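PDB 4GF0: glutathione S-transferase from Sulfitobacter, which binds glutathione and, as a member of the glutathione S-transferase family, probably catalyses its conjugation to electrophilic substrates. Local coordinates for residues G11-A20 and P164-W172; Y101-H112 and V133-V144. One frame throughout, in Å; residues are numbered along the deposited sequence.

Contact 1: G11-A20 and P164-W172; sequences GTISVAVAIA and PYLFVVCNW. With GSH (glutathione), chain D.
The carbonyl oxygen of G11 is gripped by the indole of W172 and, more weakly, by a water, at the seam where the thioredoxin-like N-terminal domain of a glutathione S-transferase packs on its helical C-terminal domain. W172 NE1 donates to G11 O over 2.9 Å, nearly straight at 172° and with the oxygen in the ring plane. The water makes its stronger bond to V168 O, so it links the two backbones beside the indole. W172 also stacks on H110 of helix 89-111, which carries the seam further into the C-terminal domain.

Beyond this polar end the contact is apolar, with the segments of helices 14-20 and 164-170 running roughly antiparallel at 140°. I13 is the central wedge. Its CG1 lies anti to the backbone N (chi1 -160°), which carries the branch toward the facing helix, where CD1 touches Y165 CE1 at 3.6 Å and V169 CG2, with V168 CG1 close by. The other branch, CG2, turns instead to the glutathione sulfur SG2. V168 spreads its two methyls over the start of the facing helix: CG1 lies against T12 O and the I13 backbone, CG2 against A16 N and CB. The small A16 lets the backbones come close, its CA 4.8 Å from that of P164. Further on, I19 sets CG2 on the P164 ring and reaches with CD1 to F167.

T12, I13 and Y165 belong to the glutathione pocket. I13 N, which has no hydrogen-bond partner in the model, lies 3.4 Å from GSH SG2.

Contact 2: Y101-H112 and V133-V144; sequences YLASTMHVAHAH and VPETMAACADFV. With GSH (glutathione), chain D.
Two antiparallel helices of the all-helical C-terminal domain, 89-111 and 123-148, meet here by knobs-into-holes packing, the axes of the two segments approaching to 9.0 Å at an angle of 162°. M106 is one knob: extended beyond CG, it enters the hole formed by M137, C140, A141 and V144, laying CG 3.6 Å from C140 CB and bringing SD beside V144 CG2. C140 answers as the knob of the reverse hole, among Y101, T105, M106 and A109. M137 curls instead of stretching, bent at chi2 and chi3, and this brings SD to the helix backbone, 3.5 Å from M106 O and close to H110 N.

At one end Y101 reaches across to the partner helix. F143 sets CD2 over one face of the Y101 ring, 3.6 Å from CZ, the two planes inclined at 33°, while T105 CB lies over the opposite face. Y101 OH ends 3.4 Å from C140 CA, and C140 SG forms an oblique sulfur-aromatic contact with the ring. An alanine at Y101 is likely to open a gap between T105 and F143, leaving the F143 ring freer to turn and C140 SG without its aromatic neighbour.

Toward the other end A109 CB rests on T136, and a water bridges the helices, donating to A109 O at 2.8 Å and bonded to T136 OG1. H112 ND1 turns back to V108 O at 2.7 Å, while its NE2 is hydrogen-bonded to H112 NE2 of the second subunit. On another side of helix 89-111, H107 brings NE2 to 3.4 Å from GSH SG2. A long antiparallel helix pair of this kind is part of the helical bundle that forms the C-terminal domain of the glutathione S-transferase fold.

From the N terminus the chain passes through strand 4-8 and enters 11-20, the first half of contact 1, whose partner comes only after the rest of the thioredoxin-like domain and the two long helices. Contact 2 forms within that span: helix 89-111 leads into 123-148, closing a short hairpin before 164-172 returns to complete contact 1. The shorter loop thus nests in the longer without crossing it. Contact 1 joins the two domains; contact 2 pairs two of the helices of the C-terminal one. They meet through helix 162-170 and the residues just after it, where V169 packs on M106, Y165 on A103 and W172 on H107, and both border the same glutathione.

Contact 1: G11-A20 and P164-W172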
loop_
_atom_site.group_PDB
_atom_site.type_symbol
_atom_site.label_atom_id
_atom_site.label_comp_id
_atom_site.label_asym_id
_atom_site.label_seq_id
_atom_site.Cartn_x
_atom_site.Cartn_y
_atom_site.Cartn_z
ATOM N N GLY A 11 13.771 -12.523 4.543
ATOM C CA GLY A 11 14.190 -11.172 4.874
ATOM C C GLY A 11 13.416 -10.080 4.157
ATOM O O GLY A 11 13.704 -8.894 4.338
ATOM N N THR A 12 12.445 -10.466 3.335
ATOM C CA THR A 12 11.650 -9.480 2.600
ATOM C C THR A 12 10.269 -9.296 3.211
ATOM O O THR A 12 9.870 -10.021 4.139
ATOM C CB THR A 12 11.508 -9.836 1.099
ATOM O OG1 THR A 12 10.709 -11.018 0.951
ATOM C CG2 THR A 12 12.881 -10.061 0.464
ATOM N N ILE A 13 9.520 -8.350 2.651
ATOM C CA ILE A 13 8.200 -8.013 3.160
ATOM C C ILE A 13 7.201 -9.168 3.020
ATOM O O ILE A 13 6.199 -9.218 3.743
ATOM C CB ILE A 13 7.649 -6.732 2.489
ATOM C CG1 ILE A 13 6.536 -6.106 3.335
ATOM C CG2 ILE A 13 7.197 -7.015 1.045
ATOM C CD1 ILE A 13 7.000 -5.747 4.751
ATOM N N SER A 14 7.473 -10.093 2.100
ATOM C CA SER A 14 6.633 -11.281 1.928
ATOM C C SER A 14 6.493 -12.067 3.222
ATOM O O SER A 14 5.504 -12.785 3.414
ATOM C CB SER A 14 7.204 -12.202 0.844
ATOM O OG SER A 14 8.564 -12.542 1.107
ATOM N N VAL A 15 7.483 -11.958 4.106
ATOM C CA VAL A 15 7.453 -12.705 5.358
ATOM C C VAL A 15 6.294 -12.252 6.254
ATOM O O VAL A 15 5.788 -13.035 7.065
ATOM C CB VAL A 15 8.817 -12.638 6.097
ATOM C CG1 VAL A 15 8.794 -13.460 7.368
ATOM C CG2 VAL A 15 9.936 -13.146 5.178
ATOM N N ALA A 16 5.856 -11.004 6.094
ATOM C CA ALA A 16 4.714 -10.508 6.862
ATOM C C ALA A 16 3.475 -11.349 6.574
ATOM O O ALA A 16 2.667 -11.617 7.463
ATOM C CB ALA A 16 4.438 -9.032 6.554
ATOM N N VAL A 17 3.317 -11.762 5.323
ATOM C CA VAL A 17 2.147 -12.544 4.955
ATOM C C VAL A 17 2.261 -13.935 5.575
ATOM O O VAL A 17 1.282 -14.478 6.087
ATOM C CB VAL A 17 1.985 -12.611 3.420
ATOM C CG1 VAL A 17 0.746 -13.437 3.044
ATOM C CG2 VAL A 17 1.866 -11.199 2.840
ATOM N N ALA A 18 3.462 -14.508 5.555
ATOM C CA ALA A 18 3.663 -15.820 6.169
ATOM C C ALA A 18 3.311 -15.785 7.656
ATOM O O ALA A 18 2.647 -16.688 8.178
ATOM C CB ALA A 18 5.089 -16.282 5.970
ATOM N N ILE A 19 3.741 -14.729 8.328
ATOM C CA ILE A 19 3.436 -14.569 9.745
ATOM C C ILE A 19 1.924 -14.545 9.966
ATOM O O ILE A 19 1.418 -15.199 10.877
ATOM C CB ILE A 19 4.082 -13.306 10.295
ATOM C CG1 ILE A 19 5.596 -13.514 10.329
ATOM C CG2 ILE A 19 3.567 -12.998 11.718
ATOM C CD1 ILE A 19 6.401 -12.220 10.596
ATOM N N ALA A 20 1.203 -13.808 9.127
ATOM C CA ALA A 20 -0.248 -13.747 9.258
ATOM C C ALA A 20 -0.905 -15.102 9.026
ATOM O O ALA A 20 -1.857 -15.460 9.726
ATOM C CB ALA A 20 -0.834 -12.700 8.320
ATOM N N PRO A 164 2.390 -7.878 11.931
ATOM C CA PRO A 164 3.382 -8.583 11.109
ATOM C C PRO A 164 4.037 -7.660 10.094
ATOM O O PRO A 164 5.230 -7.767 9.833
ATOM C CB PRO A 164 2.537 -9.608 10.350
ATOM C CG PRO A 164 1.388 -9.868 11.253
ATOM C CD PRO A 164 1.075 -8.550 11.887
ATOM N N TYR A 165 3.236 -6.773 9.518
ATOM C CA TYR A 165 3.723 -5.794 8.562
ATOM C C TYR A 165 4.795 -4.917 9.212
ATOM O O TYR A 165 5.896 -4.769 8.667
ATOM C CB TYR A 165 2.548 -4.940 8.051
ATOM C CG TYR A 165 2.697 -4.393 6.654
ATOM C CD1 TYR A 165 3.952 -4.158 6.095
ATOM C CD2 TYR A 165 1.576 -4.085 5.899
ATOM C CE1 TYR A 165 4.081 -3.640 4.796
ATOM C CE2 TYR A 165 1.690 -3.583 4.615
ATOM C CZ TYR A 165 2.934 -3.355 4.071
ATOM O OH TYR A 165 3.009 -2.842 2.795
ATOM N N LEU A 166 4.499 -4.364 10.386
ATOM C CA LEU A 166 5.445 -3.467 11.058
ATOM C C LEU A 166 6.690 -4.217 11.497
ATOM O O LEU A 166 7.798 -3.702 11.402
ATOM C CB LEU A 166 4.789 -2.794 12.267
ATOM C CG LEU A 166 5.683 -1.818 13.032
ATOM C CD1 LEU A 166 6.060 -0.636 12.140
ATOM C CD2 LEU A 166 4.955 -1.354 14.289
ATOM N N PHE A 167 6.504 -5.442 11.965
ATOM C CA PHE A 167 7.637 -6.237 12.426
ATOM C C PHE A 167 8.678 -6.455 11.326
ATOM O O PHE A 167 9.877 -6.254 11.535
ATOM C CB PHE A 167 7.144 -7.584 12.939
ATOM C CG PHE A 167 8.248 -8.506 13.354
ATOM C CD1 PHE A 167 9.011 -8.229 14.475
ATOM C CD2 PHE A 167 8.519 -9.649 12.622
ATOM C CE1 PHE A 167 10.038 -9.093 14.873
ATOM C CE2 PHE A 167 9.544 -10.511 13.007
ATOM C CZ PHE A 167 10.303 -10.229 14.132
ATOM N N VAL A 168 8.227 -6.884 10.155
ATOM C CA VAL A 168 9.169 -7.157 9.080
ATOM C C VAL A 168 9.878 -5.881 8.622
ATOM O O VAL A 168 11.074 -5.895 8.339
ATOM C CB VAL A 168 8.498 -7.902 7.901
ATOM C CG1 VAL A 168 9.471 -8.021 6.738
ATOM C CG2 VAL A 168 8.043 -9.283 8.359
ATOM N N VAL A 169 9.162 -4.764 8.595
ATOM C CA VAL A 169 9.791 -3.497 8.230
ATOM C C VAL A 169 10.803 -3.050 9.283
ATOM O O VAL A 169 11.920 -2.647 8.948
ATOM C CB VAL A 169 8.753 -2.387 7.982
ATOM C CG1 VAL A 169 9.453 -1.049 7.692
ATOM C CG2 VAL A 169 7.825 -2.776 6.821
ATOM N N CYS A 170 10.440 -3.142 10.563
ATOM C CA CYS A 170 11.367 -2.702 11.612
ATOM C C CYS A 170 12.588 -3.609 11.699
ATOM O O CYS A 170 13.655 -3.217 12.187
ATOM C CB CYS A 170 10.657 -2.619 12.966
ATOM S SG CYS A 170 9.525 -1.236 13.065
ATOM N N ASN A 171 12.442 -4.826 11.202
ATOM C CA ASN A 171 13.553 -5.761 11.160
ATOM C C ASN A 171 14.659 -5.294 10.198
ATOM O O ASN A 171 15.785 -5.783 10.261
ATOM C CB ASN A 171 13.047 -7.155 10.779
ATOM C CG ASN A 171 13.949 -8.246 11.269
ATOM O OD1 ASN A 171 14.191 -8.375 12.470
ATOM N ND2 ASN A 171 14.458 -9.051 10.341
ATOM N N TRP A 172 14.327 -4.346 9.319
ATOM C CA TRP A 172 15.293 -3.755 8.390
ATOM C C TRP A 172 16.098 -2.622 9.022
ATOM O O TRP A 172 17.113 -2.201 8.465
ATOM C CB TRP A 172 14.581 -3.175 7.162
ATOM C CG TRP A 172 13.968 -4.171 6.246
ATOM C CD1 TRP A 172 14.382 -5.447 6.020
ATOM C CD2 TRP A 172 12.817 -3.964 5.419
ATOM N NE1 TRP A 172 13.554 -6.054 5.099
ATOM C CE2 TRP A 172 12.589 -5.163 4.714
ATOM C CE3 TRP A 172 11.963 -2.880 5.206
ATOM C CZ2 TRP A 172 11.527 -5.307 3.810
ATOM C CZ3 TRP A 172 10.914 -3.020 4.307
ATOM C CH2 TRP A 172 10.705 -4.226 3.620
HETATM N N1 GSH D . 4.274 -2.820 -2.818
HETATM C CA1 GSH D . 4.780 -4.174 -2.783
HETATM C C1 GSH D . 4.163 -4.919 -1.642
HETATM O O11 GSH D . 3.901 -6.147 -1.754
HETATM O O12 GSH D . 3.927 -4.326 -0.555
HETATM C CB1 GSH D . 6.277 -4.165 -2.580
HETATM C CG1 GSH D . 6.805 -5.531 -3.025
HETATM C CD1 GSH D . 8.335 -5.482 -3.094
HETATM O OE1 GSH D . 8.917 -4.517 -3.591
HETATM N N2 GSH D . 9.096 -6.605 -2.554
HETATM C CA2 GSH D . 10.537 -6.581 -2.620
HETATM C C2 GSH D . 10.941 -7.227 -3.919
HETATM O O2 GSH D . 10.251 -8.102 -4.425
HETATM C CB2 GSH D . 11.140 -7.339 -1.480
HETATM S SG2 GSH D . 10.806 -6.490 0.053
HETATM N N3 GSH D . 12.154 -6.816 -4.616
HETATM C CA3 GSH D . 12.500 -7.483 -5.865
HETATM C C3 GSH D . 13.059 -6.510 -6.872
HETATM O O31 GSH D . 12.872 -5.267 -6.731
HETATM O O32 GSH D . 13.705 -6.941 -7.881
HETATM O O HOH W 1 12.754 -8.094 7.543
#

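Contact 2: Y101-H112 and V133-V144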
loop_
_atom_site.group_PDB
_atom_site.type_symbol
_atom_site.label_atom_id
_atom_site.label_comp_id
_atom_site.label_asym_id
_atom_site.label_seq_id
_atom_site.Cartn_x
_atom_site.Cartn_y
_atom_site.Cartn_z
ATOM N N TYR A 101 0.835 3.348 5.536
ATOM C CA TYR A 101 2.050 4.118 5.819
ATOM C C TYR A 101 3.289 3.283 5.502
ATOM O O TYR A 101 4.252 3.761 4.898
ATOM C CB TYR A 101 2.104 4.578 7.282
ATOM C CG TYR A 101 3.387 5.306 7.599
ATOM C CD1 TYR A 101 3.550 6.635 7.249
ATOM C CD2 TYR A 101 4.440 4.657 8.225
ATOM C CE1 TYR A 101 4.718 7.307 7.521
ATOM C CE2 TYR A 101 5.625 5.330 8.510
ATOM C CZ TYR A 101 5.749 6.653 8.155
ATOM O OH TYR A 101 6.914 7.331 8.420
ATOM N N LEU A 102 3.272 2.030 5.935
ATOM C CA LEU A 102 4.388 1.139 5.657
ATOM C C LEU A 102 4.536 0.922 4.148
ATOM O O LEU A 102 5.646 0.993 3.615
ATOM C CB LEU A 102 4.210 -0.200 6.399
ATOM C CG LEU A 102 4.274 -0.046 7.930
ATOM C CD1 LEU A 102 3.953 -1.390 8.597
ATOM C CD2 LEU A 102 5.629 0.472 8.414
ATOM N N ALA A 103 3.419 0.700 3.460
ATOM C CA ALA A 103 3.439 0.447 2.015
ATOM C C ALA A 103 3.905 1.637 1.180
ATOM O O ALA A 103 4.598 1.460 0.175
ATOM C CB ALA A 103 2.051 -0.004 1.531
ATOM N N SER A 104 3.527 2.845 1.593
ATOM C CA SER A 104 3.730 4.047 0.773
ATOM C C SER A 104 4.941 4.871 1.183
ATOM O O SER A 104 5.460 5.676 0.386
ATOM C CB SER A 104 2.482 4.935 0.843
ATOM O OG SER A 104 2.279 5.425 2.164
ATOM N N THR A 105 5.383 4.707 2.425
ATOM C CA THR A 105 6.416 5.588 2.966
ATOM C C THR A 105 7.622 4.828 3.505
ATOM O O THR A 105 8.745 5.044 3.053
ATOM C CB THR A 105 5.850 6.512 4.068
ATOM O OG1 THR A 105 4.678 7.171 3.575
ATOM C CG2 THR A 105 6.874 7.569 4.464
ATOM N N MET A 106 7.406 3.940 4.472
ATOM C CA MET A 106 8.552 3.335 5.140
ATOM C C MET A 106 9.239 2.274 4.279
ATOM O O MET A 106 10.468 2.262 4.174
ATOM C CB MET A 106 8.167 2.778 6.517
ATOM C CG MET A 106 9.375 2.475 7.405
ATOM S SD MET A 106 8.859 2.291 9.130
ATOM C CE MET A 106 10.412 1.984 9.972
ATOM N N HIS A 107 8.461 1.389 3.653
ATOM C CA HIS A 107 9.059 0.407 2.751
ATOM C C HIS A 107 9.690 1.155 1.588
ATOM O O HIS A 107 10.773 0.803 1.125
ATOM C CB HIS A 107 8.017 -0.602 2.243
ATOM C CG HIS A 107 8.607 -1.778 1.519
ATOM N ND1 HIS A 107 7.858 -2.880 1.174
ATOM C CD2 HIS A 107 9.864 -2.019 1.078
ATOM C CE1 HIS A 107 8.628 -3.755 0.547
ATOM N NE2 HIS A 107 9.849 -3.261 0.480
ATOM N N VAL A 108 9.011 2.199 1.123
ATOM C CA VAL A 108 9.515 2.990 0.005
ATOM C C VAL A 108 10.866 3.638 0.328
ATOM O O VAL A 108 11.765 3.641 -0.519
ATOM C CB VAL A 108 8.482 4.044 -0.459
ATOM C CG1 VAL A 108 9.118 5.054 -1.422
ATOM C CG2 VAL A 108 7.282 3.348 -1.109
ATOM N N ALA A 109 11.018 4.165 1.545
ATOM C CA ALA A 109 12.305 4.709 1.979
ATOM C C ALA A 109 13.388 3.635 1.959
ATOM O O ALA A 109 14.506 3.874 1.499
ATOM C CB ALA A 109 12.201 5.345 3.369
ATOM N N HIS A 110 13.058 2.451 2.461
ATOM C CA HIS A 110 14.007 1.337 2.482
ATOM C C HIS A 110 14.407 0.926 1.063
ATOM O O HIS A 110 15.560 0.586 0.812
ATOM C CB HIS A 110 13.397 0.144 3.218
ATOM C CG HIS A 110 14.187 -1.116 3.094
ATOM N ND1 HIS A 110 15.336 -1.359 3.812
ATOM C CD2 HIS A 110 13.979 -2.232 2.338
ATOM C CE1 HIS A 110 15.812 -2.556 3.505
ATOM N NE2 HIS A 110 14.997 -3.100 2.610
ATOM N N ALA A 111 13.446 0.979 0.144
ATOM C CA ALA A 111 13.642 0.509 -1.228
ATOM C C ALA A 111 14.659 1.353 -1.975
ATOM O O ALA A 111 15.252 0.895 -2.954
ATOM C CB ALA A 111 12.318 0.496 -1.981
ATOM N N HIS A 112 14.867 2.579 -1.513
ATOM C CA HIS A 112 15.841 3.459 -2.157
ATOM C C HIS A 112 17.286 3.051 -1.880
ATOM O O HIS A 112 18.218 3.596 -2.483
ATOM C CB HIS A 112 15.599 4.923 -1.771
ATOM C CG HIS A 112 14.448 5.544 -2.486
ATOM N ND1 HIS A 112 13.125 5.243 -2.196
ATOM C CD2 HIS A 112 14.409 6.426 -3.511
ATOM C CE1 HIS A 112 12.336 5.931 -2.995
ATOM N NE2 HIS A 112 13.091 6.661 -3.804
ATOM N N VAL A 133 19.295 6.802 3.281
ATOM C CA VAL A 133 18.461 5.766 3.910
ATOM C C VAL A 133 18.522 5.715 5.449
ATOM O O VAL A 133 17.487 5.528 6.095
ATOM C CB VAL A 133 18.711 4.360 3.288
ATOM C CG1 VAL A 133 17.914 3.275 4.019
ATOM C CG2 VAL A 133 18.323 4.361 1.817
ATOM N N PRO A 134 19.721 5.867 6.048
ATOM C CA PRO A 134 19.708 5.881 7.516
ATOM C C PRO A 134 18.885 7.041 8.061
ATOM O O PRO A 134 18.224 6.905 9.092
ATOM C CB PRO A 134 21.183 6.054 7.875
ATOM C CG PRO A 134 21.905 5.419 6.741
ATOM C CD PRO A 134 21.097 5.780 5.522
ATOM N N GLU A 135 18.892 8.166 7.358
ATOM C CA GLU A 135 18.116 9.315 7.808
ATOM C C GLU A 135 16.618 9.202 7.518
ATOM O O GLU A 135 15.801 9.550 8.370
ATOM C CB GLU A 135 18.700 10.614 7.257
ATOM C CG GLU A 135 20.077 10.905 7.844
ATOM C CD GLU A 135 20.731 12.116 7.229
ATOM O OE1 GLU A 135 20.015 13.103 6.952
ATOM O OE2 GLU A 135 21.964 12.080 7.021
ATOM N N THR A 136 16.248 8.707 6.337
ATOM C CA THR A 136 14.831 8.555 6.012
ATOM C C THR A 136 14.173 7.461 6.856
ATOM O O THR A 136 13.024 7.601 7.272
ATOM C CB THR A 136 14.583 8.275 4.513
ATOM O OG1 THR A 136 15.237 7.058 4.133
ATOM C CG2 THR A 136 15.099 9.422 3.666
ATOM N N MET A 137 14.894 6.372 7.103
ATOM C CA MET A 137 14.357 5.293 7.934
ATOM C C MET A 137 14.254 5.701 9.402
ATOM O O MET A 137 13.338 5.277 10.104
ATOM C CB MET A 137 15.186 4.008 7.794
ATOM C CG MET A 137 15.038 3.322 6.438
ATOM S SD MET A 137 13.371 2.714 6.067
ATOM C CE MET A 137 13.290 1.276 7.122
ATOM N N ALA A 138 15.187 6.533 9.863
ATOM C CA ALA A 138 15.123 7.023 11.234
ATOM C C ALA A 138 13.897 7.916 11.392
ATOM O O ALA A 138 13.201 7.865 12.416
ATOM C CB ALA A 138 16.380 7.792 11.593
ATOM N N ALA A 139 13.622 8.726 10.373
ATOM C CA ALA A 139 12.468 9.617 10.413
ATOM C C ALA A 139 11.188 8.793 10.410
ATOM O O ALA A 139 10.216 9.127 11.100
ATOM C CB ALA A 139 12.489 10.611 9.235
ATOM N N CYS A 140 11.186 7.699 9.653
ATOM C CA CYS A 140 10.040 6.800 9.653
ATOM C C CYS A 140 9.882 6.147 11.019
ATOM O O CYS A 140 8.766 6.045 11.541
ATOM C CB CYS A 140 10.181 5.737 8.562
ATOM S SG CYS A 140 9.884 6.397 6.899
ATOM N N ALA A 141 10.995 5.711 11.599
ATOM C CA ALA A 141 10.946 5.082 12.918
ATOM C C ALA A 141 10.430 6.066 13.971
ATOM O O ALA A 141 9.669 5.682 14.872
ATOM C CB ALA A 141 12.298 4.531 13.306
ATOM N N ASP A 142 10.822 7.332 13.839
ATOM C CA ASP A 142 10.331 8.400 14.716
ATOM C C ASP A 142 8.808 8.470 14.689
ATOM O O ASP A 142 8.148 8.544 15.732
ATOM C CB ASP A 142 10.884 9.759 14.279
ATOM C CG ASP A 142 12.332 9.960 14.650
ATOM O OD1 ASP A 142 12.892 9.133 15.398
ATOM O OD2 ASP A 142 12.908 10.976 14.198
ATOM N N PHE A 143 8.255 8.456 13.483
ATOM C CA PHE A 143 6.809 8.479 13.302
ATOM C C PHE A 143 6.113 7.224 13.815
ATOM O O PHE A 143 5.024 7.305 14.394
ATOM C CB PHE A 143 6.459 8.693 11.833
ATOM C CG PHE A 143 4.990 8.860 11.590
ATOM C CD1 PHE A 143 4.382 10.085 11.804
ATOM C CD2 PHE A 143 4.220 7.799 11.160
ATOM C CE1 PHE A 143 3.023 10.252 11.586
ATOM C CE2 PHE A 143 2.861 7.955 10.948
ATOM C CZ PHE A 143 2.264 9.186 11.157
ATOM N N VAL A 144 6.709 6.059 13.577
ATOM C CA VAL A 144 6.171 4.823 14.121
ATOM C C VAL A 144 6.065 4.932 15.638
ATOM O O VAL A 144 5.022 4.627 16.220
ATOM C CB VAL A 144 7.061 3.612 13.763
ATOM C CG1 VAL A 144 6.691 2.399 14.618
ATOM C CG2 VAL A 144 6.922 3.279 12.286
HETATM N N1 GSH D . 4.274 -2.820 -2.818
HETATM C CA1 GSH D . 4.780 -4.174 -2.783
HETATM C C1 GSH D . 4.163 -4.919 -1.642
HETATM O O11 GSH D . 3.901 -6.147 -1.754
HETATM O O12 GSH D . 3.927 -4.326 -0.555
HETATM C CB1 GSH D . 6.277 -4.165 -2.580
HETATM C CG1 GSH D . 6.805 -5.531 -3.025
HETATM C CD1 GSH D . 8.335 -5.482 -3.094
HETATM O OE1 GSH D . 8.917 -4.517 -3.591
HETATM N N2 GSH D . 9.096 -6.605 -2.554
HETATM C CA2 GSH D . 10.537 -6.581 -2.620
HETATM C C2 GSH D . 10.941 -7.227 -3.919
HETATM O O2 GSH D . 10.251 -8.102 -4.425
HETATM C CB2 GSH D . 11.140 -7.339 -1.480
HETATM S SG2 GSH D . 10.806 -6.490 0.053
HETATM N N3 GSH D . 12.154 -6.816 -4.616
HETATM C CA3 GSH D . 12.500 -7.483 -5.865
HETATM C C3 GSH D . 13.059 -6.510 -6.872
HETATM O O31 GSH D . 12.872 -5.267 -6.731
HETATM O O32 GSH D . 13.705 -6.941 -7.881
HETATM O O HOH W 2 15.136 6.552 1.480
#